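Long-range contacts in L protein (CAS virus, PDB 5MV0), which probably serves, through its N-terminal endonuclease domain, in the cap-snatching by which a reptarenavirus polymerase obtains capped primers from host RNA: residues N12-I17 / S28-D33; P34-M39 / S176-E181; I48-C53 / L102-R107; P80-I85 / S125-H130; E155-E160 / S201-T206. All coordinates share one frame; numbering follows the deposited sequence. Where two conformers were deposited one is given.

Contact 1: residues N12-I17 / S28-D33; sequences NVILEI and SSIVDD
I14 and L15 meet I30, which reaches out from the connecting chain onto helix 4-20. The end of the I30 side chain does the touching. Its CD1 lies 4.1 Å from CB of I14 and 4.5 Å from CG of L15, near the start of both helical side chains. The first torsion of I30 sets CG1 opposite the backbone N (chi1 -178°). The next one turns CD1 aside (chi2 86°), and this brings the methyl down on the helix.

I14 presents itself differently. CG2 is the branch that faces the loop. It is 4.3 Å from the carbonyl O of S29 and 4.4 Å from OG of S28. The CG1 branch carries its end methyl to L37 of the next helix. L15 takes part more distantly, through CG, and also packs on L15 of the second subunit. The contact rests mainly on apolar side chains, and I30 CD1 against I14 CB is its closest approach.

The polar atoms beside it are satisfied elsewhere. The carbonyl O of S29 accepts a bond from S40 OG, and S28 OG has a weak bond with R43. I30 also packs on N12 of the second subunit, so the edge of this contact belongs to a subunit interface.

Beyond I30 the chain runs to D33, whose OD2 caps K36 N at the start of helix 34-57. The arrangement is a linker between two consecutive helices, 4-20 and 34-57, folded back on the first, within the arenavirus cap-snatching domain.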
# COMPACT_ATOMS: atom_id res chain seq x y z
N ASN B 12 -11.41 -2.87 4.02
CA ASN B 12 -10.93 -3.24 2.70
C ASN B 12 -10.62 -2.01 1.84
O ASN B 12 -9.59 -1.97 1.15
CB ASN B 12 -11.97 -4.14 2.04
CG ASN B 12 -11.56 -4.58 0.65
OD1 ASN B 12 -11.95 -3.96 -0.33
ND2 ASN B 12 -10.77 -5.64 0.57
N VAL B 13 -11.48 -0.99 1.89
CA VAL B 13 -11.21 0.27 1.18
C VAL B 13 -9.88 0.86 1.64
O VAL B 13 -9.02 1.22 0.82
CB VAL B 13 -12.36 1.28 1.39
CG1 VAL B 13 -11.95 2.69 0.90
CG2 VAL B 13 -13.65 0.80 0.73
N ILE B 14 -9.68 0.96 2.95
CA ILE B 14 -8.44 1.55 3.45
C ILE B 14 -7.24 0.71 3.04
O ILE B 14 -6.20 1.23 2.60
CB ILE B 14 -8.52 1.73 4.98
CG1 ILE B 14 -9.59 2.78 5.35
CG2 ILE B 14 -7.18 2.11 5.54
CD1 ILE B 14 -9.76 2.96 6.86
N LEU B 15 -7.36 -0.61 3.17
CA LEU B 15 -6.26 -1.49 2.76
C LEU B 15 -5.92 -1.30 1.30
O LEU B 15 -4.73 -1.28 0.93
CB LEU B 15 -6.63 -2.96 3.03
CG LEU B 15 -6.58 -3.41 4.50
CD1 LEU B 15 -7.30 -4.74 4.71
CD2 LEU B 15 -5.15 -3.52 4.99
N GLU B 16 -6.93 -1.16 0.44
CA GLU B 16 -6.65 -1.00 -0.98
C GLU B 16 -5.98 0.34 -1.26
O GLU B 16 -5.03 0.42 -2.06
CB GLU B 16 -7.94 -1.11 -1.81
CG GLU B 16 -7.66 -1.06 -3.31
CD GLU B 16 -8.87 -1.33 -4.20
OE1 GLU B 16 -8.67 -1.67 -5.39
OE2 GLU B 16 -10.01 -1.20 -3.71
N ILE B 17 -6.47 1.41 -0.63
CA ILE B 17 -5.86 2.73 -0.80
C ILE B 17 -4.40 2.73 -0.38
O ILE B 17 -3.54 3.30 -1.06
CB ILE B 17 -6.65 3.79 -0.02
CG1 ILE B 17 -8.02 4.00 -0.67
CG2 ILE B 17 -5.85 5.10 0.04
CD1 ILE B 17 -8.93 4.93 0.16
N SER B 28 -1.55 6.30 8.64
CA SER B 28 -2.89 5.76 8.73
C SER B 28 -2.91 4.57 9.67
O SER B 28 -1.91 4.23 10.31
CB SER B 28 -3.42 5.38 7.34
OG SER B 28 -4.84 5.41 7.33
N SER B 29 -4.08 3.94 9.76
CA SER B 29 -4.28 2.86 10.71
C SER B 29 -5.51 2.09 10.31
O SER B 29 -6.46 2.64 9.73
CB SER B 29 -4.43 3.37 12.15
OG SER B 29 -5.48 4.33 12.25
N ILE B 30 -5.50 0.81 10.63
CA ILE B 30 -6.60 -0.07 10.33
C ILE B 30 -6.91 -0.84 11.61
O ILE B 30 -6.07 -1.61 12.10
CB ILE B 30 -6.28 -1.01 9.15
CG1 ILE B 30 -7.47 -1.87 8.83
CG2 ILE B 30 -5.02 -1.82 9.38
CD1 ILE B 30 -8.36 -1.17 7.92
N VAL B 31 -8.09 -0.61 12.18
CA VAL B 31 -8.49 -1.24 13.43
C VAL B 31 -9.89 -1.82 13.25
O VAL B 31 -10.58 -1.52 12.27
CB VAL B 31 -8.44 -0.25 14.61
CG1 VAL B 31 -7.03 0.25 14.80
CG2 VAL B 31 -9.42 0.92 14.39
N ASP B 32 -10.30 -2.66 14.20
CA ASP B 32 -11.62 -3.27 14.14
C ASP B 32 -12.71 -2.41 14.78
O ASP B 32 -13.89 -2.63 14.50
CB ASP B 32 -11.61 -4.65 14.82
CG ASP B 32 -10.83 -5.70 14.02
OD1 ASP B 32 -10.94 -5.73 12.78
OD2 ASP B 32 -10.10 -6.50 14.65
N ASP B 33 -12.35 -1.46 15.62
CA ASP B 33 -13.34 -0.58 16.23
C ASP B 33 -14.01 0.30 15.18
O ASP B 33 -13.32 1.05 14.49
CB ASP B 33 -12.68 0.25 17.32
CG ASP B 33 -13.66 1.14 18.07
OD1 ASP B 33 -13.85 0.92 19.28
OD2 ASP B 33 -14.23 2.07 17.47

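Contact 2: residues P34-M39 / S176-E181; sequences PYKLAM and SQWISE
W178 lies flat against one side of the helix that bears Y35, K36 and M39. Its indole is the bump, and these three residues shape the hollow. CB of Y35 sits over the five-membered ring, 3.6 Å from its centroid and only 8° off the normal. The phenol ring turns its edge to the indole face in an offset edge-to-face pair, with planes at 68° and centroids 5.0 Å apart. Y35 CD1 comes to 3.4 Å from W178 NE1.

The six-membered part of the indole rests on K36, with CB 3.9 Å from W178 CZ3. The K36 chain then runs out, extended, to the fourth subunit, where NZ bonds the carbonyls of Y25 and S28.

M39 comes obliquely to the indole, one turn further along the helix from Y35. Its CG is 3.9 Å from W178 CE3. The chain bends at both later torsions, which wraps CE round to the W178 carbonyl O at 3.6 Å and to I179 CB at 3.8 Å. I179 thus gives the methionine tip its seat.

The hollow stands at the first turns of helix 34-57. Y35 also packs on I168 of helix 155-170, and L37 on helix 4-20. The loop with W178 joins helix 155-170 to helix 181-192.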
# COMPACT_ATOMS: atom_id res chain seq x y z
N PRO B 34 -15.34 0.22 15.02
CA PRO B 34 -16.00 1.01 13.97
C PRO B 34 -15.77 2.51 14.06
O PRO B 34 -15.53 3.15 13.03
CB PRO B 34 -17.49 0.66 14.16
CG PRO B 34 -17.47 -0.68 14.80
CD PRO B 34 -16.27 -0.69 15.70
N TYR B 35 -15.85 3.10 15.26
CA TYR B 35 -15.71 4.55 15.35
C TYR B 35 -14.27 4.97 15.11
O TYR B 35 -14.02 5.98 14.45
CB TYR B 35 -16.19 5.06 16.70
CG TYR B 35 -17.69 5.01 16.88
CD1 TYR B 35 -18.27 5.29 18.11
CD2 TYR B 35 -18.52 4.68 15.81
CE1 TYR B 35 -19.64 5.24 18.28
CE2 TYR B 35 -19.90 4.63 15.97
CZ TYR B 35 -20.45 4.91 17.20
OH TYR B 35 -21.81 4.87 17.37
N LYS B 36 -13.33 4.21 15.67
CA LYS B 36 -11.92 4.51 15.43
C LYS B 36 -11.59 4.35 13.95
O LYS B 36 -10.82 5.14 13.39
CB LYS B 36 -11.07 3.58 16.28
CG LYS B 36 -9.68 4.08 16.54
CD LYS B 36 -9.06 3.31 17.70
CE LYS B 36 -7.65 3.75 17.96
NZ LYS B 36 -7.13 3.05 19.15
N LEU B 37 -12.14 3.31 13.32
CA LEU B 37 -11.91 3.12 11.89
C LEU B 37 -12.52 4.25 11.08
O LEU B 37 -11.91 4.73 10.11
CB LEU B 37 -12.50 1.78 11.45
CG LEU B 37 -12.26 1.42 9.98
CD1 LEU B 37 -10.79 1.11 9.74
CD2 LEU B 37 -13.13 0.25 9.58
N ALA B 38 -13.73 4.67 11.44
CA ALA B 38 -14.36 5.77 10.71
C ALA B 38 -13.52 7.03 10.79
O ALA B 38 -13.36 7.74 9.79
CB ALA B 38 -15.78 6.04 11.24
N MET B 39 -12.95 7.33 11.97
CA MET B 39 -12.16 8.56 12.08
C MET B 39 -10.85 8.43 11.30
O MET B 39 -10.38 9.41 10.71
CB MET B 39 -11.90 8.90 13.55
CG MET B 39 -13.18 9.27 14.36
SD MET B 39 -14.45 10.25 13.49
CE MET B 39 -13.59 11.81 13.24
N SER B 176 -20.87 11.10 18.56
CA SER B 176 -20.60 12.51 18.86
C SER B 176 -19.36 12.70 19.74
O SER B 176 -18.77 13.78 19.72
CB SER B 176 -21.80 13.18 19.56
OG SER B 176 -22.98 13.07 18.80
N GLN B 177 -18.99 11.70 20.52
CA GLN B 177 -17.76 11.79 21.31
C GLN B 177 -16.51 11.67 20.45
O GLN B 177 -15.41 11.97 20.94
CB GLN B 177 -17.75 10.71 22.38
CG GLN B 177 -18.87 10.86 23.39
CD GLN B 177 -19.01 9.64 24.26
OE1 GLN B 177 -20.08 9.04 24.35
NE2 GLN B 177 -17.93 9.27 24.92
N TRP B 178 -16.65 11.23 19.21
CA TRP B 178 -15.54 11.04 18.29
C TRP B 178 -15.43 12.12 17.23
O TRP B 178 -14.33 12.34 16.71
CB TRP B 178 -15.67 9.69 17.58
CG TRP B 178 -15.49 8.51 18.47
CD1 TRP B 178 -16.41 7.98 19.33
CD2 TRP B 178 -14.32 7.70 18.59
NE1 TRP B 178 -15.88 6.89 19.97
CE2 TRP B 178 -14.59 6.70 19.53
CE3 TRP B 178 -13.06 7.73 17.98
CZ2 TRP B 178 -13.66 5.73 19.89
CZ3 TRP B 178 -12.14 6.76 18.32
CH2 TRP B 178 -12.44 5.78 19.27
N ILE B 179 -16.52 12.81 16.90
CA ILE B 179 -16.51 13.77 15.80
C ILE B 179 -17.40 14.95 16.18
O ILE B 179 -18.47 14.78 16.77
CB ILE B 179 -16.95 13.10 14.48
CG1 ILE B 179 -16.76 14.05 13.28
CG2 ILE B 179 -18.39 12.55 14.58
CD1 ILE B 179 -16.98 13.37 11.92
N SER B 180 -16.93 16.16 15.87
CA SER B 180 -17.66 17.37 16.21
C SER B 180 -18.87 17.56 15.30
O SER B 180 -18.98 16.97 14.22
CB SER B 180 -16.75 18.60 16.12
OG SER B 180 -16.40 18.88 14.76
N GLU B 181 -19.81 18.38 15.78
CA GLU B 181 -20.99 18.71 14.98
C GLU B 181 -20.59 19.34 13.64
O GLU B 181 -21.17 19.01 12.61
CB GLU B 181 -21.90 19.66 15.76
CG GLU B 181 -22.55 19.02 17.00
CD GLU B 181 -21.67 19.05 18.25
OE1 GLU B 181 -20.48 19.45 18.19
OE2 GLU B 181 -22.20 18.65 19.32

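Contact 3: residues I48-C53 / L102-R107; sequences IHELNC and LEASTR
L102 opens the strand's contact with the helix by placing CD2 3.8 Å from CB of C53. E103 starts away from the helix. It pairs with K123 and touches D88, a grouping that recalls the signature residues of the PDDEXK clan.

A104 faces the helix again. Its CB fits between two side chains one helical turn apart, 3.9 Å from H49 CD2 and 4.0 Å from C53 SG. It also lies against the backbone of E50, whose OE1 is bonded to H61.

S105 meets the helix through its carbonyl. H49 NE2 gives S105 O a bond of 2.9 Å, but the angle of 117° makes it weak. The main polar anchor of the imidazole is on its other nitrogen: ND1 is bonded to the backbone N of R149. S105 OG is bonded to S144 OG.

T106 covers the imidazole. Its CG2 stands over the ring, 3.7 Å from the centroid and 12° off the normal. C53 SG lies over the opposite face, nearer the rim. The ring is thus sandwiched between strand and helix.

The axes of helix 48-53 and strand 102-106 come within 7.7 Å at an angle of 136°. Strand 98-106 is an inner strand, between 89-93 and 137-145. Helix 34-57 packs on one side of it, and helix 110-122 meets E103 and S105 on the other.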
# COMPACT_ATOMS: atom_id res chain seq x y z
N ILE B 48 -4.87 12.22 1.85
CA ILE B 48 -4.75 12.01 0.40
C ILE B 48 -4.77 13.35 -0.34
O ILE B 48 -3.95 13.61 -1.23
CB ILE B 48 -5.86 11.06 -0.09
CG1 ILE B 48 -5.68 9.66 0.53
CG2 ILE B 48 -5.89 10.99 -1.61
CD1 ILE B 48 -6.86 8.71 0.32
N HIS B 49 -5.72 14.21 0.02
CA HIS B 49 -5.77 15.56 -0.55
C HIS B 49 -4.45 16.30 -0.36
O HIS B 49 -3.91 16.88 -1.31
CB HIS B 49 -6.92 16.33 0.08
CG HIS B 49 -7.10 17.71 -0.46
ND1 HIS B 49 -7.36 17.96 -1.79
CD2 HIS B 49 -7.11 18.91 0.16
CE1 HIS B 49 -7.50 19.26 -1.97
NE2 HIS B 49 -7.36 19.86 -0.80
N GLU B 50 -3.93 16.33 0.88
CA GLU B 50 -2.65 16.99 1.16
C GLU B 50 -1.54 16.41 0.30
O GLU B 50 -0.73 17.15 -0.26
CB GLU B 50 -2.24 16.84 2.62
CG GLU B 50 -3.10 17.51 3.66
CD GLU B 50 -2.75 16.99 5.07
OE1 GLU B 50 -1.76 16.23 5.21
OE2 GLU B 50 -3.49 17.32 6.02
N LEU B 51 -1.45 15.08 0.25
CA LEU B 51 -0.40 14.43 -0.53
C LEU B 51 -0.43 14.86 -1.99
O LEU B 51 0.60 15.21 -2.57
CB LEU B 51 -0.55 12.91 -0.43
CG LEU B 51 0.48 12.12 -1.25
CD1 LEU B 51 1.89 12.60 -0.88
CD2 LEU B 51 0.33 10.63 -1.01
N ASN B 52 -1.61 14.82 -2.60
CA ASN B 52 -1.67 15.10 -4.03
C ASN B 52 -1.49 16.59 -4.32
O ASN B 52 -0.93 16.94 -5.37
CB ASN B 52 -2.96 14.54 -4.58
CG ASN B 52 -2.93 13.02 -4.63
OD1 ASN B 52 -1.91 12.43 -4.99
ND2 ASN B 52 -4.03 12.38 -4.24
N CYS B 53 -1.92 17.47 -3.42
CA CYS B 53 -1.57 18.88 -3.58
C CYS B 53 -0.06 19.08 -3.53
O CYS B 53 0.50 19.82 -4.35
CB CYS B 53 -2.26 19.74 -2.50
SG CYS B 53 -4.05 19.90 -2.70
N LEU B 102 2.40 25.06 2.17
CA LEU B 102 1.09 24.69 1.66
C LEU B 102 0.14 24.45 2.81
O LEU B 102 0.50 23.78 3.79
CB LEU B 102 1.19 23.43 0.78
CG LEU B 102 -0.16 22.74 0.53
CD1 LEU B 102 -1.01 23.55 -0.43
CD2 LEU B 102 0.07 21.32 0.01
N GLU B 103 -1.07 24.99 2.70
CA GLU B 103 -2.20 24.64 3.55
C GLU B 103 -3.30 24.12 2.64
O GLU B 103 -3.83 24.87 1.81
CB GLU B 103 -2.69 25.83 4.37
CG GLU B 103 -1.67 26.39 5.37
CD GLU B 103 -1.43 25.46 6.55
OE1 GLU B 103 -2.19 24.48 6.71
OE2 GLU B 103 -0.49 25.71 7.33
N ALA B 104 -3.65 22.84 2.78
CA ALA B 104 -4.62 22.20 1.90
C ALA B 104 -5.80 21.69 2.71
O ALA B 104 -5.64 21.17 3.81
CB ALA B 104 -3.99 21.03 1.13
N SER B 105 -7.00 21.84 2.15
CA SER B 105 -8.20 21.37 2.83
C SER B 105 -9.27 21.11 1.79
O SER B 105 -9.18 21.56 0.64
CB SER B 105 -8.68 22.39 3.85
OG SER B 105 -9.12 23.56 3.16
N THR B 106 -10.31 20.40 2.22
CA THR B 106 -11.53 20.26 1.44
C THR B 106 -12.67 20.87 2.22
O THR B 106 -12.76 20.71 3.45
CB THR B 106 -11.84 18.79 1.09
OG1 THR B 106 -12.09 18.04 2.29
CG2 THR B 106 -10.69 18.16 0.32
N ARG B 107 -13.54 21.58 1.51
CA ARG B 107 -14.77 22.14 2.05
C ARG B 107 -15.76 22.14 0.90
O ARG B 107 -15.41 22.60 -0.20
CB ARG B 107 -14.59 23.57 2.59
CG ARG B 107 -13.72 23.74 3.85
CD ARG B 107 -14.35 23.04 5.05
NE ARG B 107 -13.67 23.37 6.31
CZ ARG B 107 -12.54 22.78 6.71
NH1 ARG B 107 -11.96 21.86 5.95
NH2 ARG B 107 -11.99 23.13 7.87

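Contact 4: residues P80-I85 / S125-H130; sequences PTFQHI and SGVEDH. With PO4 (phosphate ion), chain F.
F82 points the edge of its ring at the face of H130. Its first torsion sets CG beside the backbone N (chi1 -64°), which carries the ring to H130. The planes stand at 82° and the centroids are 5.4 Å apart, with F82 CE1 3.7 Å from H130 CG. F82 CD1 also touches V127 CG2, at 4.0 Å. P80 adds its CG near CD2 of H130, at 4.0 Å.

The imidazole of H130 is held by its own helix turn. ND1 makes a nearly straight bond of 3.0 Å to G126 O, which lies close to the ring plane. This fixes the ring's rotation and keeps a face toward F82.

Q83 is folded. CG sits between the backbone N and the carbonyl carbon (chi1 55°), and the chain bends again at chi2. The amide is thereby laid beside V127, and NE2 reaches S125 O at 3.0 Å. The same nitrogen also bonds K123 O.

H84 faces elsewhere, giving ND1 to O2 of a phosphate at 2.8 Å. The ion is probably from the crystallisation liquor. S67 and N69 of the same chain and S119 of the fourth subunit also bond to it.

The H130 bond places a hydrogen on ND1. Q83, through one NH2 group, ties the loop to two carbonyls ahead of helix 127-133.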
# COMPACT_ATOMS: atom_id res chain seq x y z
N PRO B 80 14.05 34.98 14.76
CA PRO B 80 13.20 35.05 15.94
C PRO B 80 12.20 33.90 15.96
O PRO B 80 11.90 33.28 14.94
CB PRO B 80 12.49 36.39 15.78
CG PRO B 80 12.39 36.55 14.30
CD PRO B 80 13.69 36.01 13.77
N THR B 81 11.69 33.63 17.16
CA THR B 81 10.68 32.59 17.35
C THR B 81 9.37 33.06 16.73
O THR B 81 8.82 34.10 17.12
CB THR B 81 10.50 32.30 18.84
OG1 THR B 81 11.72 31.75 19.37
CG2 THR B 81 9.35 31.30 19.09
N PHE B 82 8.87 32.31 15.75
CA PHE B 82 7.58 32.61 15.16
C PHE B 82 6.47 31.85 15.88
O PHE B 82 6.72 30.99 16.73
CB PHE B 82 7.56 32.28 13.67
CG PHE B 82 8.50 33.11 12.86
CD1 PHE B 82 8.23 34.44 12.62
CD2 PHE B 82 9.66 32.56 12.35
CE1 PHE B 82 9.10 35.22 11.87
CE2 PHE B 82 10.54 33.34 11.61
CZ PHE B 82 10.26 34.67 11.37
N GLN B 83 5.24 32.18 15.53
CA GLN B 83 4.11 31.41 16.03
C GLN B 83 4.26 29.95 15.61
O GLN B 83 4.93 29.62 14.62
CB GLN B 83 2.80 31.98 15.49
CG GLN B 83 2.74 32.07 13.97
CD GLN B 83 3.24 33.41 13.44
OE1 GLN B 83 4.26 33.93 13.89
NE2 GLN B 83 2.52 33.97 12.47
N HIS B 84 3.66 29.06 16.39
CA HIS B 84 3.70 27.64 16.08
C HIS B 84 2.71 27.34 14.97
O HIS B 84 1.51 27.58 15.12
CB HIS B 84 3.40 26.79 17.31
CG HIS B 84 3.28 25.34 16.99
ND1 HIS B 84 4.38 24.57 16.66
CD2 HIS B 84 2.20 24.53 16.88
CE1 HIS B 84 3.98 23.33 16.40
NE2 HIS B 84 2.66 23.29 16.52
N ILE B 85 3.22 26.84 13.85
CA ILE B 85 2.44 26.42 12.70
C ILE B 85 3.03 25.11 12.21
O ILE B 85 4.25 24.94 12.19
CB ILE B 85 2.49 27.47 11.56
CG1 ILE B 85 1.88 28.81 12.01
CG2 ILE B 85 1.78 26.96 10.31
CD1 ILE B 85 2.12 29.93 11.00
N SER B 125 0.59 35.51 9.83
CA SER B 125 0.79 36.96 9.95
C SER B 125 2.21 37.30 10.39
O SER B 125 2.71 36.77 11.39
CB SER B 125 -0.22 37.54 10.95
OG SER B 125 -1.54 37.43 10.45
N GLY B 126 2.86 38.18 9.62
CA GLY B 126 4.17 38.68 9.96
C GLY B 126 5.33 37.88 9.40
O GLY B 126 6.42 38.44 9.25
N VAL B 127 5.13 36.61 9.08
CA VAL B 127 6.24 35.74 8.71
C VAL B 127 6.87 36.19 7.40
O VAL B 127 8.10 36.27 7.27
CB VAL B 127 5.76 34.27 8.62
CG1 VAL B 127 6.88 33.38 8.11
CG2 VAL B 127 5.26 33.82 9.98
N GLU B 128 6.04 36.48 6.39
CA GLU B 128 6.59 36.84 5.09
C GLU B 128 7.48 38.08 5.20
O GLU B 128 8.57 38.12 4.61
CB GLU B 128 5.47 37.08 4.08
CG GLU B 128 5.99 37.23 2.65
CD GLU B 128 4.90 37.57 1.63
OE1 GLU B 128 3.79 37.98 2.03
OE2 GLU B 128 5.16 37.45 0.41
N ASP B 129 7.03 39.09 5.95
CA ASP B 129 7.83 40.30 6.13
C ASP B 129 9.20 39.99 6.68
O ASP B 129 10.21 40.54 6.21
CB ASP B 129 7.10 41.28 7.05
CG ASP B 129 5.91 41.93 6.38
OD1 ASP B 129 5.88 41.97 5.13
OD2 ASP B 129 5.01 42.40 7.10
N HIS B 130 9.28 39.10 7.68
CA HIS B 130 10.57 38.77 8.26
C HIS B 130 11.49 38.11 7.25
O HIS B 130 12.69 38.38 7.21
CB HIS B 130 10.40 37.88 9.49
CG HIS B 130 10.04 38.64 10.73
ND1 HIS B 130 8.74 39.00 11.04
CD2 HIS B 130 10.81 39.12 11.74
CE1 HIS B 130 8.73 39.67 12.18
NE2 HIS B 130 9.97 39.75 12.62
P PO4 F . 7.79 25.45 17.44
O1 PO4 F . 7.18 25.37 18.81
O2 PO4 F . 6.79 26.04 16.47
O3 PO4 F . 8.30 24.12 16.96
O4 PO4 F . 8.99 26.37 17.52

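Contact 5: residues E155-E160 / S201-T206; sequences ERLLFE and SEFSGT
F203 overlaps the side chain of E160 with one face of its ring. E160 CG stands over the ring centre, 3.7 Å from the centroid, and the carboxylate lies nearly parallel to the ring, 9° apart. This packs the C-terminal tail across the first turns of helix 155-170, where R156 and E160 form a salt bridge one turn apart. The opposite face of the ring meets the backbone N of G205, toward its rim. L157 comes in at about a right angle, with CD2 3.7 Å from F203 CZ. V13 of helix 4-20 also touches the ring, and D32 of the third subunit packs on it.

R156 runs counter to F203, the planes 37° apart, to reach S201. Its chain bends at chi2 (55°) after an extended start. NH2 is 2.7 Å from S201 OG, and NH1 makes a weaker bond of 3.3 Å to the same oxygen. S201 OG also has a weak bond with K197 O. The arginine therefore bridges the start of the tail and E160, the acid that lies on F203. Its NE bonds E160 OE2 at 3.0 Å, in the guanidinium plane, using the oxygen's anti lone pair.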
# COMPACT_ATOMS: atom_id res chain seq x y z
N GLU B 155 -11.26 7.67 -7.61
CA GLU B 155 -12.19 8.54 -6.90
C GLU B 155 -13.25 7.74 -6.16
O GLU B 155 -13.74 8.19 -5.11
CB GLU B 155 -12.87 9.52 -7.86
CG GLU B 155 -13.62 10.60 -7.10
CD GLU B 155 -14.38 11.58 -7.97
OE1 GLU B 155 -14.34 11.46 -9.22
OE2 GLU B 155 -15.03 12.48 -7.39
N ARG B 156 -13.61 6.56 -6.66
CA ARG B 156 -14.62 5.76 -5.97
C ARG B 156 -14.16 5.39 -4.56
O ARG B 156 -14.98 5.31 -3.64
CB ARG B 156 -14.93 4.50 -6.79
CG ARG B 156 -16.05 3.66 -6.22
CD ARG B 156 -17.30 4.50 -6.03
NE ARG B 156 -18.39 3.74 -5.42
CZ ARG B 156 -19.38 3.16 -6.09
NH1 ARG B 156 -19.42 3.23 -7.42
NH2 ARG B 156 -20.32 2.50 -5.43
N LEU B 157 -12.86 5.16 -4.38
CA LEU B 157 -12.38 4.80 -3.05
C LEU B 157 -12.40 5.99 -2.10
O LEU B 157 -12.72 5.84 -0.91
CB LEU B 157 -10.98 4.19 -3.15
CG LEU B 157 -10.87 2.86 -3.91
CD1 LEU B 157 -9.43 2.34 -3.92
CD2 LEU B 157 -11.83 1.82 -3.32
N LEU B 158 -12.05 7.19 -2.58
CA LEU B 158 -12.23 8.40 -1.78
C LEU B 158 -13.68 8.57 -1.38
O LEU B 158 -13.98 8.99 -0.25
CB LEU B 158 -11.77 9.64 -2.54
CG LEU B 158 -10.33 10.13 -2.46
CD1 LEU B 158 -9.95 10.55 -1.02
CD2 LEU B 158 -9.40 9.07 -2.99
N PHE B 159 -14.59 8.31 -2.31
CA PHE B 159 -16.02 8.37 -2.01
C PHE B 159 -16.39 7.37 -0.92
O PHE B 159 -17.13 7.71 0.01
CB PHE B 159 -16.85 8.09 -3.27
CG PHE B 159 -18.30 7.82 -2.95
CD1 PHE B 159 -19.15 8.88 -2.62
CD2 PHE B 159 -18.79 6.52 -2.92
CE1 PHE B 159 -20.48 8.63 -2.28
CE2 PHE B 159 -20.12 6.28 -2.58
CZ PHE B 159 -20.96 7.33 -2.27
N GLU B 160 -15.91 6.13 -1.03
CA GLU B 160 -16.28 5.11 -0.05
C GLU B 160 -15.76 5.43 1.34
O GLU B 160 -16.41 5.08 2.34
CB GLU B 160 -15.77 3.73 -0.49
CG GLU B 160 -16.46 3.20 -1.74
CD GLU B 160 -17.95 2.96 -1.53
OE1 GLU B 160 -18.35 2.61 -0.40
OE2 GLU B 160 -18.72 3.12 -2.49
N SER B 201 -25.16 2.99 -5.62
CA SER B 201 -24.74 1.73 -6.19
C SER B 201 -24.05 0.86 -5.15
O SER B 201 -23.44 1.36 -4.20
CB SER B 201 -23.78 1.97 -7.36
OG SER B 201 -22.61 2.60 -6.88
N GLU B 202 -24.15 -0.45 -5.32
CA GLU B 202 -23.47 -1.37 -4.42
C GLU B 202 -21.97 -1.29 -4.65
O GLU B 202 -21.50 -1.13 -5.78
CB GLU B 202 -23.97 -2.80 -4.63
CG GLU B 202 -22.90 -3.87 -4.37
CD GLU B 202 -23.47 -5.22 -3.98
OE1 GLU B 202 -24.71 -5.32 -3.79
OE2 GLU B 202 -22.68 -6.19 -3.86
N PHE B 203 -21.21 -1.36 -3.57
CA PHE B 203 -19.76 -1.41 -3.63
C PHE B 203 -19.29 -2.64 -2.89
O PHE B 203 -19.72 -2.88 -1.75
CB PHE B 203 -19.11 -0.15 -3.04
CG PHE B 203 -17.60 -0.20 -3.03
CD1 PHE B 203 -16.88 0.09 -4.19
CD2 PHE B 203 -16.91 -0.55 -1.88
CE1 PHE B 203 -15.48 0.03 -4.20
CE2 PHE B 203 -15.52 -0.60 -1.88
CZ PHE B 203 -14.81 -0.32 -3.05
N SER B 204 -18.44 -3.44 -3.52
CA SER B 204 -18.04 -4.70 -2.92
C SER B 204 -16.56 -4.77 -2.57
O SER B 204 -16.14 -5.78 -1.98
CB SER B 204 -18.41 -5.86 -3.86
OG SER B 204 -17.68 -5.78 -5.07
N GLY B 205 -15.76 -3.74 -2.87
CA GLY B 205 -14.35 -3.81 -2.48
C GLY B 205 -13.58 -4.85 -3.28
O GLY B 205 -14.03 -5.31 -4.34
N THR B 206 -12.41 -5.23 -2.77
CA THR B 206 -11.59 -6.18 -3.51
C THR B 206 -11.94 -7.62 -3.15
O THR B 206 -12.37 -7.92 -2.03
CB THR B 206 -10.08 -5.97 -3.29
OG1 THR B 206 -9.71 -6.38 -1.96
CG2 THR B 206 -9.68 -4.51 -3.52

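From the N terminus, contact 1 closes a short loop first, folding the chain after helix 4-20 back onto that helix. It is in series with all the others. Helix 34-57 then opens two loops. Contact 2, at its start, closes late, near helix 181-192. Contact 3, further along, ties it to strand 98-106. Contacts 3 and 4 both nest inside the loop of contact 2 and cross each other; contact 4 lies at the far end of the sheet. Contact 5 crosses contact 2 and brings the C-terminal tail back to helix 155-170. It touches contact 1 through N12 and T206, so the C-terminal tail reaches the first helix.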